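Local structure of putative succinylglutamate desuccinylase / aspartoacylase (Shewanella amazonensis, 3FMC) at residues V36-N41 and I69-L74; N41-E46 and D170-P175; E46-A51 and Q246-L251; Y54-L59 and E256-I261; C178-C183 and T240-S245. The protein is probably a zinc-dependent hydrolase of the succinylglutamate desuccinylase/aspartoacylase family, thought to act on ester bonds. All coordinates share one frame; numbering follows the deposited sequence. Where two conformers were deposited one is given.

Interactions 1, 2 and 5 are buried and follow neighbouring strands across the central sheet, whereas interactions 3 and 4 are only partly buried; interactions 1, 3 and 4 all reach a second subunit. Interaction 1 is parallel strand pairing with aliphatic packing, and interaction 5 is antiparallel pairing with polar side chains on one face. Between them interaction 2, sharing Asn41 with the first, gathers the two histidines and the glutamate of a probable zinc site. Interaction 3 shares Glu46 and carries on into helix 48-60, bonding the region where it begins to the approach to helix 251-267. Further along the same two helices, interaction 4 uses apolar packing without a single hydrogen bond.

Interaction 1: V36-N41 and I69-L74; sequences VYIQAN and ISLVPL
The Tyr37 ring is met obliquely by CG2 of Val72, 3.6 Å from Tyr37 CE1, while Gln39 OE1 lies at its hydroxyl edge, in the ring plane. There Tyr37 OH donates to Gln39 OE1 at 2.8 Å, within the plane of the amide carbonyl. The tyrosine reaches along its own strand because CG stands opposite the backbone N (chi1 173°). The other end of the Gln39 amide, NE2, donates to Asp170 OD1 and Tyr104 OH, so both ends of the amide are held. Leu158, Met161 and Ala162 of helix 150-163 also pack on the tyrosine.

Beneath runs a regular parallel ladder: Ser70 N to Val36 O (2.8 Å), Ile38 N to Ser70 O (2.9 Å), Val72 N to Ile38 O (2.7 Å) and Ala40 N to Val72 O (3.0 Å). On the other face, Ile38 CD1 lies alongside Leu71 CD2 (4.0 Å) and near Ile69 CG2, under Leu56 of helix 48-60. These strands and that helix form a beta-alpha-beta unit. A water joins Val36 O to Ser70 OG. The residues of these two strands on the helix 48-60 face are thus all aliphatic, while the other face buries a polar tyrosine-glutamine pair whose bonds restrict its rotation.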
# COMPACT_ATOMS: atom_id res chain seq x y z
N VAL C 36 -5.08 32.06 19.70
CA VAL C 36 -5.42 30.64 19.55
C VAL C 36 -4.97 30.16 18.16
O VAL C 36 -5.16 30.85 17.13
CB VAL C 36 -6.93 30.42 19.65
CG1 VAL C 36 -7.29 28.93 19.66
CG2 VAL C 36 -7.49 31.15 20.94
N TYR C 37 -4.41 28.97 18.17
CA TYR C 37 -4.00 28.27 16.96
C TYR C 37 -4.71 26.91 16.93
O TYR C 37 -4.63 26.16 17.89
CB TYR C 37 -2.50 28.08 16.91
CG TYR C 37 -2.04 27.22 15.75
CD1 TYR C 37 -1.74 27.77 14.50
CD2 TYR C 37 -1.90 25.85 15.91
CE1 TYR C 37 -1.30 26.93 13.43
CE2 TYR C 37 -1.46 25.03 14.86
CZ TYR C 37 -1.17 25.59 13.61
OH TYR C 37 -0.74 24.82 12.56
N ILE C 38 -5.44 26.65 15.84
CA ILE C 38 -6.25 25.41 15.67
C ILE C 38 -5.84 24.76 14.35
O ILE C 38 -5.76 25.45 13.33
CB ILE C 38 -7.76 25.71 15.64
CG1 ILE C 38 -8.13 26.60 16.84
CG2 ILE C 38 -8.59 24.42 15.58
CD1 ILE C 38 -9.65 26.96 16.95
N GLN C 39 -5.57 23.46 14.39
CA GLN C 39 -5.27 22.70 13.17
C GLN C 39 -6.05 21.40 13.13
O GLN C 39 -6.48 20.89 14.14
CB GLN C 39 -3.77 22.44 12.99
CG GLN C 39 -3.14 21.53 14.04
CD GLN C 39 -1.68 21.32 13.86
OE1 GLN C 39 -0.99 22.16 13.31
NE2 GLN C 39 -1.21 20.16 14.29
N ALA C 40 -6.19 20.85 11.92
CA ALA C 40 -6.92 19.62 11.69
C ALA C 40 -6.25 18.82 10.58
O ALA C 40 -5.65 19.42 9.66
CB ALA C 40 -8.37 19.90 11.23
N ASN C 41 -6.46 17.52 10.64
CA ASN C 41 -6.21 16.57 9.51
C ASN C 41 -4.71 16.36 9.23
O ASN C 41 -4.28 16.18 8.07
CB ASN C 41 -7.00 17.08 8.26
CG ASN C 41 -7.40 16.00 7.23
OD1 ASN C 41 -7.90 16.37 6.15
ND2 ASN C 41 -7.23 14.72 7.54
N ILE C 69 -7.42 34.36 16.39
CA ILE C 69 -7.63 32.91 16.17
C ILE C 69 -7.15 32.56 14.76
O ILE C 69 -7.60 33.19 13.81
CB ILE C 69 -9.10 32.49 16.28
CG1 ILE C 69 -9.70 32.86 17.65
CG2 ILE C 69 -9.25 30.93 16.01
CD1 ILE C 69 -11.21 32.53 17.80
N SER C 70 -6.21 31.61 14.65
CA SER C 70 -5.69 31.10 13.35
C SER C 70 -6.12 29.66 13.21
O SER C 70 -6.03 28.91 14.18
CB SER C 70 -4.19 31.17 13.29
OG SER C 70 -3.82 32.53 13.19
N LEU C 71 -6.64 29.29 12.05
CA LEU C 71 -7.14 27.94 11.84
C LEU C 71 -6.51 27.37 10.57
O LEU C 71 -6.46 28.02 9.52
CB LEU C 71 -8.67 27.85 11.78
CG LEU C 71 -9.46 28.61 12.88
CD1 LEU C 71 -9.76 30.12 12.43
CD2 LEU C 71 -10.69 27.82 13.22
N VAL C 72 -6.05 26.13 10.71
CA VAL C 72 -5.33 25.41 9.65
C VAL C 72 -6.00 24.05 9.38
O VAL C 72 -5.63 23.04 9.95
CB VAL C 72 -3.82 25.25 9.99
CG1 VAL C 72 -3.01 24.64 8.78
CG2 VAL C 72 -3.18 26.58 10.43
N PRO C 73 -7.04 24.05 8.54
CA PRO C 73 -7.66 22.80 8.10
C PRO C 73 -6.72 22.19 7.05
O PRO C 73 -5.80 22.87 6.55
CB PRO C 73 -8.97 23.24 7.46
CG PRO C 73 -8.63 24.63 6.92
CD PRO C 73 -7.65 25.24 7.90
N LEU C 74 -6.91 20.92 6.73
CA LEU C 74 -6.15 20.29 5.65
C LEU C 74 -4.66 20.45 5.86
O LEU C 74 -3.90 20.79 4.93
CB LEU C 74 -6.63 20.86 4.29
CG LEU C 74 -8.11 20.77 3.96
CD1 LEU C 74 -8.51 21.71 2.81
CD2 LEU C 74 -8.60 19.32 3.70
O HOH W 1 -3.72 33.24 16.20

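Interaction 2: N41-E46 and D170-P175; sequences NVHGAE and DLHTGP
Two histidines turn the same nitrogen toward each other: His43 ND1 and His172 ND1 are 3.3 Å apart, linked by at most a weak hydrogen bond, and Glu46 OE1 lies beside both. It is 3.1 Å from His172 ND1, again a weak bond. The three atoms face a common point where no metal is modelled, which fits an unoccupied zinc site of the kind expected in this family. The two rings cross obliquely, their planes 70° apart.

Glu46 is steered there by an extended chain beyond CG. Its OE1 takes an almost straight bond from Thr173 N (3.1 Å, 171°), which arrives from above the carboxylate plane, and its CG runs past Thr173 OG1 at 3.2 Å. The second shell is well defined. His172 NE2 donates to Asp170 OD2 at 2.7 Å in its own ring plane, fixing which edge of the ring faces Glu46, and His43 NE2 is bonded to Asn99 OD1. Asn41 braces the type I turn from His43 to Glu46: its ND2 donates to His43 O (2.9 Å) and to Gly44 O (3.0 Å), while OD1 is taken up by Asn50. Two waters bridge the loop to Leu171 O, one from Glu46 O and the other from Val42 N. A sulfate ion lies about 3 Å from the nearest atom of the His43 side chain. Donor atoms held only weakly by one another, yet oriented by bonds from behind, are consistent with an empty metal site.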
# COMPACT_ATOMS: atom_id res chain seq x y z
N ASN C 41 -6.46 17.52 10.64
CA ASN C 41 -6.21 16.57 9.51
C ASN C 41 -4.71 16.36 9.23
O ASN C 41 -4.28 16.18 8.07
CB ASN C 41 -7.00 17.08 8.26
CG ASN C 41 -7.40 16.00 7.23
OD1 ASN C 41 -7.90 16.37 6.15
ND2 ASN C 41 -7.23 14.72 7.54
N VAL C 42 -3.91 16.43 10.30
CA VAL C 42 -2.50 16.08 10.22
C VAL C 42 -2.43 14.59 9.85
O VAL C 42 -1.57 14.16 9.06
CB VAL C 42 -1.71 16.47 11.51
CG1 VAL C 42 -0.30 15.80 11.55
CG2 VAL C 42 -1.49 18.01 11.58
N HIS C 43 -3.34 13.79 10.44
CA HIS C 43 -3.54 12.39 10.03
C HIS C 43 -4.59 12.40 8.92
O HIS C 43 -5.76 12.83 9.13
CB HIS C 43 -3.95 11.48 11.16
CG HIS C 43 -2.87 11.20 12.15
ND1 HIS C 43 -3.09 11.26 13.50
CD2 HIS C 43 -1.56 10.87 11.99
CE1 HIS C 43 -1.98 10.93 14.14
NE2 HIS C 43 -1.03 10.71 13.25
N GLY C 44 -4.18 12.01 7.71
CA GLY C 44 -5.01 12.13 6.49
C GLY C 44 -6.45 11.61 6.52
O GLY C 44 -7.34 12.16 5.89
N ALA C 45 -6.67 10.48 7.19
CA ALA C 45 -8.01 9.87 7.28
C ALA C 45 -8.92 10.60 8.26
O ALA C 45 -10.12 10.38 8.24
CB ALA C 45 -7.93 8.42 7.73
N GLU C 46 -8.35 11.48 9.08
CA GLU C 46 -9.08 12.12 10.20
C GLU C 46 -9.71 13.42 9.76
O GLU C 46 -9.42 14.47 10.30
CB GLU C 46 -8.11 12.24 11.40
CG GLU C 46 -7.56 10.85 11.85
CD GLU C 46 -6.66 10.89 13.02
OE1 GLU C 46 -6.48 12.00 13.63
OE2 GLU C 46 -6.12 9.79 13.40
N ASP C 170 -5.33 20.86 18.68
CA ASP C 170 -5.01 19.92 17.56
C ASP C 170 -6.22 19.00 17.42
O ASP C 170 -6.56 18.26 18.33
CB ASP C 170 -3.73 19.15 17.91
CG ASP C 170 -3.10 18.44 16.69
OD1 ASP C 170 -3.58 18.67 15.57
OD2 ASP C 170 -2.14 17.65 16.88
N LEU C 171 -6.87 19.09 16.28
CA LEU C 171 -8.07 18.32 16.03
C LEU C 171 -7.76 17.02 15.28
O LEU C 171 -7.30 17.02 14.10
CB LEU C 171 -9.10 19.12 15.26
CG LEU C 171 -9.43 20.52 15.80
CD1 LEU C 171 -10.51 21.12 14.93
CD2 LEU C 171 -9.85 20.48 17.26
N HIS C 172 -8.10 15.92 15.96
CA HIS C 172 -7.92 14.57 15.47
C HIS C 172 -9.23 13.78 15.53
O HIS C 172 -10.27 14.29 15.93
CB HIS C 172 -6.85 13.86 16.33
CG HIS C 172 -5.43 14.35 16.11
ND1 HIS C 172 -4.48 13.62 15.42
CD2 HIS C 172 -4.82 15.50 16.50
CE1 HIS C 172 -3.34 14.29 15.40
NE2 HIS C 172 -3.52 15.44 16.04
N THR C 173 -9.16 12.54 15.08
CA THR C 173 -10.20 11.55 15.28
C THR C 173 -9.50 10.23 15.62
O THR C 173 -8.31 10.06 15.37
CB THR C 173 -11.13 11.30 14.07
OG1 THR C 173 -10.52 10.43 13.10
CG2 THR C 173 -11.61 12.60 13.38
N GLY C 174 -10.28 9.31 16.19
CA GLY C 174 -9.85 7.94 16.38
C GLY C 174 -10.30 7.15 15.15
O GLY C 174 -10.71 7.72 14.16
N PRO C 175 -10.11 5.82 15.17
CA PRO C 175 -10.52 4.95 14.06
C PRO C 175 -12.04 4.76 14.13
O PRO C 175 -12.75 5.47 13.45
CB PRO C 175 -9.69 3.68 14.27
CG PRO C 175 -9.42 3.65 15.76
CD PRO C 175 -9.30 5.09 16.19
O HOH W 2 -8.86 16.32 12.02
O HOH W 3 -4.58 17.24 13.32

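Interaction 3: E46-A51 and Q246-L251; sequences EVQGNA and QERIDL
The side-chain amide of Gln48 is bonded twice to the backbone of Asp250, the N-cap residue of helix 251-267. Gln48 OE1 accepts from Asp250 N at 2.9 Å, and Gln48 NE2 donates to Asp250 O at 3.0 Å, both bonds nearly straight. Gln48, near the beginning of helix 48-60, gets there by leaving the backbone opposite N (chi1 176°) and then bending at chi2 (76°). Two helix beginnings in the alpha/beta fold are thereby tied side by side. Arg248, deposited in two conformers, lies in the one described here with a face of its guanidinium against Gln48 CD, the two planes 50° apart.

Apolar groups fill in beside the amide. Val47 and Ile249 cross at about a right angle, with Val47 CG2 3.7 Å from Ile249 CD1, and the same CD1 presses on Val47 O. Ala51 CB touches Leu251 CD2 (4.0 Å) and Ile249 CG2 (4.1 Å). A water bridges the backbones, taking a bond from Gln48 N (3.0 Å) and giving one to Arg248 O (2.7 Å).

Further out, the described conformer of Arg248 is held by NH1 donating to Leu243 O and Ser245 O, and by a salt bridge from NH2 to Asp253. The second subunit closes the outer side, with its Glu302 accepting from Leu251 N and its Ser349 and Ala350 bonded to the Glu247 carboxylate. Behind the paired backbone atoms, the cap itself is made by Asp250 OD1 accepting from the backbone N of Asp253.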
# COMPACT_ATOMS: atom_id res chain seq x y z
N GLU C 46 -8.35 11.48 9.08
CA GLU C 46 -9.08 12.12 10.20
C GLU C 46 -9.71 13.42 9.76
O GLU C 46 -9.42 14.47 10.30
CB GLU C 46 -8.11 12.24 11.40
CG GLU C 46 -7.56 10.85 11.85
CD GLU C 46 -6.66 10.89 13.02
OE1 GLU C 46 -6.48 12.00 13.63
OE2 GLU C 46 -6.12 9.79 13.40
N VAL C 47 -10.61 13.30 8.79
CA VAL C 47 -11.15 14.44 8.07
C VAL C 47 -12.22 15.23 8.82
O VAL C 47 -12.47 16.35 8.46
CB VAL C 47 -11.62 14.04 6.64
CG1 VAL C 47 -10.38 13.56 5.78
CG2 VAL C 47 -12.74 12.98 6.64
N GLN C 48 -12.83 14.67 9.87
CA GLN C 48 -13.89 15.41 10.55
C GLN C 48 -13.43 16.75 11.13
O GLN C 48 -14.22 17.69 11.26
CB GLN C 48 -14.51 14.50 11.63
CG GLN C 48 -15.60 15.20 12.51
CD GLN C 48 -16.91 15.39 11.84
OE1 GLN C 48 -17.02 15.43 10.61
NE2 GLN C 48 -17.94 15.56 12.65
N GLY C 49 -12.15 16.85 11.49
CA GLY C 49 -11.60 18.10 11.99
C GLY C 49 -11.75 19.28 11.04
O GLY C 49 -11.85 20.42 11.48
N ASN C 50 -11.80 19.01 9.73
CA ASN C 50 -12.07 20.06 8.74
C ASN C 50 -13.50 20.59 8.91
O ASN C 50 -13.76 21.81 8.80
CB ASN C 50 -11.87 19.54 7.31
CG ASN C 50 -10.42 19.10 7.07
OD1 ASN C 50 -9.52 19.86 7.34
ND2 ASN C 50 -10.22 17.85 6.66
N ALA C 51 -14.42 19.66 9.14
CA ALA C 51 -15.85 20.00 9.33
C ALA C 51 -15.98 20.80 10.62
O ALA C 51 -16.81 21.75 10.69
CB ALA C 51 -16.74 18.69 9.39
N GLN C 246 -12.83 8.19 12.14
CA GLN C 246 -12.13 8.68 10.95
C GLN C 246 -12.97 8.41 9.72
O GLN C 246 -14.06 7.81 9.79
CB GLN C 246 -10.80 7.91 10.80
CG GLN C 246 -10.96 6.45 10.45
CD GLN C 246 -9.64 5.69 10.56
OE1 GLN C 246 -8.61 6.29 10.82
NE2 GLN C 246 -9.71 4.37 10.51
N GLU C 247 -12.46 8.84 8.57
CA GLU C 247 -13.06 8.61 7.25
C GLU C 247 -14.54 8.97 7.17
O GLU C 247 -15.35 8.27 6.55
CB GLU C 247 -12.89 7.12 6.87
CG GLU C 247 -11.48 6.72 6.59
CD GLU C 247 -10.95 7.37 5.32
OE1 GLU C 247 -11.73 8.09 4.61
OE2 GLU C 247 -9.82 7.15 5.01
N ARG C 248 -14.86 10.11 7.78
CA ARG C 248 -16.22 10.55 7.86
C ARG C 248 -16.30 12.05 8.05
O ARG C 248 -15.44 12.65 8.70
CB ARG C 248 -16.87 9.89 9.06
CG ARG C 248 -16.15 10.17 10.31
CD ARG C 248 -16.88 9.66 11.53
NE ARG C 248 -17.80 10.62 12.10
CZ ARG C 248 -17.49 11.60 12.96
NH1 ARG C 248 -16.23 11.83 13.37
NH2 ARG C 248 -18.48 12.36 13.42
N ILE C 249 -17.35 12.63 7.46
CA ILE C 249 -17.69 14.05 7.61
C ILE C 249 -19.15 14.01 8.10
O ILE C 249 -19.97 13.33 7.50
CB ILE C 249 -17.65 14.81 6.30
CG1 ILE C 249 -16.19 14.90 5.80
CG2 ILE C 249 -18.29 16.23 6.43
CD1 ILE C 249 -15.21 15.70 6.71
N ASP C 250 -19.41 14.65 9.23
CA ASP C 250 -20.77 14.76 9.78
C ASP C 250 -20.89 16.21 10.27
O ASP C 250 -20.43 16.58 11.33
CB ASP C 250 -21.01 13.74 10.88
CG ASP C 250 -22.39 13.84 11.49
OD1 ASP C 250 -23.00 14.90 11.44
OD2 ASP C 250 -22.85 12.83 12.03
N LEU C 251 -21.49 17.04 9.44
CA LEU C 251 -21.58 18.48 9.73
C LEU C 251 -22.38 18.80 10.99
O LEU C 251 -21.95 19.63 11.81
CB LEU C 251 -22.10 19.25 8.51
CG LEU C 251 -21.07 19.36 7.37
CD1 LEU C 251 -21.77 19.81 6.07
CD2 LEU C 251 -20.00 20.29 7.80
O HOH W 4 -7.42 7.04 13.83
O HOH W 5 -13.35 11.73 10.15

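Interaction 4: Y54-L59 and E256-I261; sequences YQLMKL and EDAEGI
Leu56 and Ala258 are the nearest backbone neighbours where helix 48-60 crosses helix 251-267, two members of the helical layer on one side of the central sheet. The short segments cross at -56°, with axes 8.6 Å apart at their closest, a spacing allowed by the small side chain of Ala258. Its CB meets the first helix directly, 3.8 Å from Leu56 N and 4.0 Å from Gln55 CB. Leu59 CD1 comes down on the same methyl group, also at 4.0 Å.

Leu56 is the main side chain in the opposite direction. With CG standing opposite its backbone N (chi1 -175°), both methyls are carried toward the other helix: CD2 lies 3.9 Å from Ile261 CG2, the two side chains crossing at about a right angle, and CD1 packs against Ala258 O at 3.8 Å. On the outer side Leu59 CD1 touches the aliphatic part of Glu259, 4.2 Å from CG, where the contact gives way to solvent.

No hydrogen bond joins the two segments, and the polar groups turn elsewhere. Gln55 bends at chi2 and offers NE2 to Leu251 O, near the beginning of the second helix. Asp257 and, in the conformer described, Glu256 form salt bridges with Lys179 of strand 176-184. Toward the sheet, Ile261 rests on Leu241; away from this crossing, Tyr54 packs on Leu332 of the second subunit. The result is two neighbouring helices packed on each other and on one face of the mixed sheet, as in the alpha/beta fold of zinc-carboxypeptidase-like domains.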
# COMPACT_ATOMS: atom_id res chain seq x y z
N TYR C 54 -14.65 24.26 9.86
CA TYR C 54 -15.66 24.91 9.05
C TYR C 54 -16.77 25.50 9.95
O TYR C 54 -17.10 26.68 9.86
CB TYR C 54 -16.26 23.90 8.08
CG TYR C 54 -17.44 24.43 7.31
CD1 TYR C 54 -17.25 25.32 6.24
CD2 TYR C 54 -18.74 24.06 7.64
CE1 TYR C 54 -18.31 25.82 5.55
CE2 TYR C 54 -19.80 24.56 6.95
CZ TYR C 54 -19.58 25.45 5.90
OH TYR C 54 -20.64 25.93 5.18
N GLN C 55 -17.37 24.66 10.77
CA GLN C 55 -18.48 25.11 11.62
C GLN C 55 -18.02 26.18 12.60
O GLN C 55 -18.77 27.13 12.85
CB GLN C 55 -19.12 23.95 12.37
CG GLN C 55 -19.82 22.89 11.49
CD GLN C 55 -21.11 23.36 10.90
OE1 GLN C 55 -21.27 24.53 10.64
NE2 GLN C 55 -21.99 22.45 10.61
N LEU C 56 -16.81 26.05 13.14
CA LEU C 56 -16.30 27.02 14.09
C LEU C 56 -16.15 28.37 13.40
O LEU C 56 -16.54 29.42 13.94
CB LEU C 56 -14.97 26.55 14.70
CG LEU C 56 -14.35 27.41 15.82
CD1 LEU C 56 -15.35 27.56 17.03
CD2 LEU C 56 -13.01 26.80 16.26
N MSE C 57 -15.58 28.37 12.19
CA MSE C 57 -15.44 29.63 11.49
C MSE C 57 -16.80 30.27 11.18
O MSE C 57 -16.95 31.50 11.29
CB MSE C 57 -14.60 29.45 10.22
CG MSE C 57 -13.18 29.15 10.56
SE MSE C 57 -11.98 29.12 8.99
CE MSE C 57 -12.85 27.90 7.86
N LYS C 58 -17.78 29.48 10.80
CA LYS C 58 -19.12 30.01 10.52
C LYS C 58 -19.72 30.67 11.76
O LYS C 58 -20.39 31.72 11.67
CB LYS C 58 -20.08 28.91 10.06
CG LYS C 58 -19.71 28.23 8.77
CD LYS C 58 -19.59 29.13 7.60
CE LYS C 58 -20.86 29.46 6.93
NZ LYS C 58 -20.47 30.11 5.62
N LEU C 59 -19.51 30.04 12.92
CA LEU C 59 -19.98 30.59 14.21
C LEU C 59 -19.21 31.85 14.61
O LEU C 59 -19.79 32.84 15.04
CB LEU C 59 -19.85 29.54 15.32
CG LEU C 59 -20.87 28.42 15.33
CD1 LEU C 59 -20.47 27.29 16.25
CD2 LEU C 59 -22.21 28.97 15.68
N GLU C 256 -21.71 20.51 17.05
CA GLU C 256 -21.63 20.25 18.49
C GLU C 256 -20.21 20.44 19.01
O GLU C 256 -19.97 21.08 20.03
CB GLU C 256 -22.13 18.83 18.82
CG GLU C 256 -21.62 18.29 20.17
CD GLU C 256 -22.21 16.95 20.55
OE1 GLU C 256 -23.44 16.89 20.70
OE2 GLU C 256 -21.42 15.98 20.74
N ASP C 257 -19.24 19.89 18.28
CA ASP C 257 -17.84 20.02 18.69
C ASP C 257 -17.43 21.51 18.71
O ASP C 257 -16.77 21.99 19.64
CB ASP C 257 -16.93 19.29 17.71
CG ASP C 257 -17.24 17.81 17.62
OD1 ASP C 257 -17.71 17.21 18.62
OD2 ASP C 257 -17.01 17.24 16.53
N ALA C 258 -17.80 22.23 17.66
CA ALA C 258 -17.46 23.67 17.55
C ALA C 258 -18.09 24.46 18.72
O ALA C 258 -17.46 25.38 19.28
CB ALA C 258 -17.95 24.20 16.21
N GLU C 259 -19.29 24.06 19.13
CA GLU C 259 -19.98 24.76 20.25
C GLU C 259 -19.23 24.56 21.56
O GLU C 259 -19.10 25.47 22.39
CB GLU C 259 -21.45 24.33 20.29
CG GLU C 259 -22.28 24.93 19.16
CD GLU C 259 -23.68 24.29 19.03
OE1 GLU C 259 -23.97 23.28 19.71
OE2 GLU C 259 -24.48 24.77 18.21
N GLY C 260 -18.67 23.37 21.75
CA GLY C 260 -17.82 23.12 22.91
C GLY C 260 -16.55 23.94 22.91
O GLY C 260 -16.14 24.48 23.92
N ILE C 261 -15.87 24.00 21.76
CA ILE C 261 -14.68 24.82 21.61
C ILE C 261 -15.03 26.27 21.97
O ILE C 261 -14.29 26.92 22.70
CB ILE C 261 -14.12 24.73 20.19
CG1 ILE C 261 -13.59 23.30 19.93
CG2 ILE C 261 -13.01 25.78 19.98
CD1 ILE C 261 -13.11 23.01 18.51

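Interaction 5: C178-C183 and T240-S245; sequences CKHLYC and TLELGS
Glu242 and His180 form a hydrogen-bonded antiparallel pair, with both backbone bonds made: His180 N to Glu242 O at 2.9 Å and Glu242 N to His180 O at 2.8 Å. Two residues along, Tyr182 N donates to Thr240 O (2.9 Å) and Thr240 N to Tyr182 O (3.1 Å), which satisfies this pair in the same way. Between them Leu181 CD1 packs on Leu241 CD1 at 3.7 Å, on the opposite face from His180, Tyr182 and Glu242.

The imidazole of His180 is set by its own strand. With CG placed between backbone N and carbonyl carbon (chi1 60°), ND1 donates to Cys178 O at 3.1 Å, lying above that carbonyl's plane. Glu242 CB sits over the centre of the ring, 3.4 Å from the His180 centroid, a CH-pi contact.

The pairing joins strands 176-184 and 237-243 within the central mixed sheet of this zinc-carboxypeptidase-like (M14) catalytic domain, and Glu242 also touches His172 of the probable metal site across on strand 167-174. The Glu242 side chain bends at chi2, bringing OE2 within 3.6 Å of Tyr182 CE1, and a water lies between Tyr182 OH and, through a weak bond, Glu242 OE2. Thr240 OG1 is bonded to Asp211. On the leucine face Lys179 runs out extended beyond CG, and its NZ also makes a salt bridge with Asp253 of helix 251-267.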
# COMPACT_ATOMS: atom_id res chain seq x y z
N CYS C 178 -15.17 7.04 20.09
CA CYS C 178 -16.01 8.04 20.71
C CYS C 178 -15.18 9.32 20.78
O CYS C 178 -13.99 9.34 20.44
CB CYS C 178 -16.49 7.60 22.12
SG CYS C 178 -15.28 7.52 23.35
N LYS C 179 -15.82 10.42 21.17
CA LYS C 179 -15.11 11.70 21.35
C LYS C 179 -14.35 11.63 22.69
O LYS C 179 -14.88 11.25 23.73
CB LYS C 179 -16.11 12.88 21.37
CG LYS C 179 -16.97 12.93 20.17
CD LYS C 179 -17.85 14.17 20.14
CE LYS C 179 -18.74 14.15 18.96
NZ LYS C 179 -19.60 15.35 18.92
N HIS C 180 -13.09 12.00 22.63
CA HIS C 180 -12.21 12.03 23.77
C HIS C 180 -11.21 13.17 23.65
O HIS C 180 -11.02 13.76 22.59
CB HIS C 180 -11.58 10.66 24.10
CG HIS C 180 -10.74 10.05 23.01
ND1 HIS C 180 -11.29 9.53 21.85
CD2 HIS C 180 -9.42 9.80 22.95
CE1 HIS C 180 -10.32 9.01 21.11
NE2 HIS C 180 -9.18 9.17 21.76
N LEU C 181 -10.58 13.46 24.76
CA LEU C 181 -9.67 14.59 24.87
C LEU C 181 -8.41 14.26 25.60
O LEU C 181 -8.45 13.54 26.62
CB LEU C 181 -10.37 15.69 25.65
CG LEU C 181 -9.69 17.02 26.03
CD1 LEU C 181 -9.40 17.93 24.80
CD2 LEU C 181 -10.54 17.82 27.09
N TYR C 182 -7.30 14.72 25.05
CA TYR C 182 -6.03 14.71 25.74
C TYR C 182 -5.83 16.13 26.33
O TYR C 182 -5.90 17.18 25.62
CB TYR C 182 -4.86 14.33 24.87
CG TYR C 182 -4.87 12.90 24.37
CD1 TYR C 182 -5.61 12.53 23.26
CD2 TYR C 182 -4.10 11.94 24.99
CE1 TYR C 182 -5.60 11.21 22.79
CE2 TYR C 182 -4.11 10.67 24.58
CZ TYR C 182 -4.83 10.28 23.48
OH TYR C 182 -4.76 8.96 23.07
N CYS C 183 -5.54 16.13 27.62
CA CYS C 183 -5.43 17.34 28.42
C CYS C 183 -4.25 17.18 29.37
O CYS C 183 -4.19 16.17 30.08
CB CYS C 183 -6.71 17.54 29.21
SG CYS C 183 -6.75 19.14 30.11
N THR C 240 -5.58 18.15 22.68
CA THR C 240 -5.83 17.38 21.46
C THR C 240 -7.21 16.80 21.57
O THR C 240 -7.50 16.06 22.48
CB THR C 240 -4.74 16.28 21.28
OG1 THR C 240 -3.44 16.91 21.29
CG2 THR C 240 -4.93 15.49 20.01
N LEU C 241 -8.06 17.16 20.63
CA LEU C 241 -9.42 16.71 20.59
C LEU C 241 -9.55 15.59 19.57
O LEU C 241 -9.19 15.78 18.42
CB LEU C 241 -10.34 17.89 20.24
CG LEU C 241 -10.54 19.06 21.28
CD1 LEU C 241 -9.34 19.84 21.65
CD2 LEU C 241 -11.73 19.95 20.76
N GLU C 242 -10.03 14.42 20.01
CA GLU C 242 -10.20 13.22 19.18
C GLU C 242 -11.70 13.11 18.98
O GLU C 242 -12.44 12.54 19.81
CB GLU C 242 -9.65 11.98 19.91
CG GLU C 242 -8.19 12.05 20.38
CD GLU C 242 -7.16 11.74 19.28
OE1 GLU C 242 -7.47 10.94 18.38
OE2 GLU C 242 -6.05 12.28 19.36
N LEU C 243 -12.16 13.69 17.88
CA LEU C 243 -13.59 13.88 17.60
C LEU C 243 -14.32 12.79 16.83
O LEU C 243 -14.83 13.00 15.74
CB LEU C 243 -13.75 15.26 16.94
CG LEU C 243 -13.26 16.41 17.87
CD1 LEU C 243 -13.36 17.75 17.21
CD2 LEU C 243 -14.04 16.44 19.24
N GLY C 244 -14.44 11.63 17.44
CA GLY C 244 -15.19 10.54 16.81
C GLY C 244 -14.35 9.72 15.87
O GLY C 244 -13.13 9.59 16.06
N SER C 245 -15.01 9.20 14.85
CA SER C 245 -14.42 8.23 13.97
C SER C 245 -13.78 8.90 12.76
O SER C 245 -14.15 10.00 12.35
CB SER C 245 -15.49 7.21 13.60
OG SER C 245 -15.88 6.47 14.74
O HOH W 6 -4.24 9.44 19.86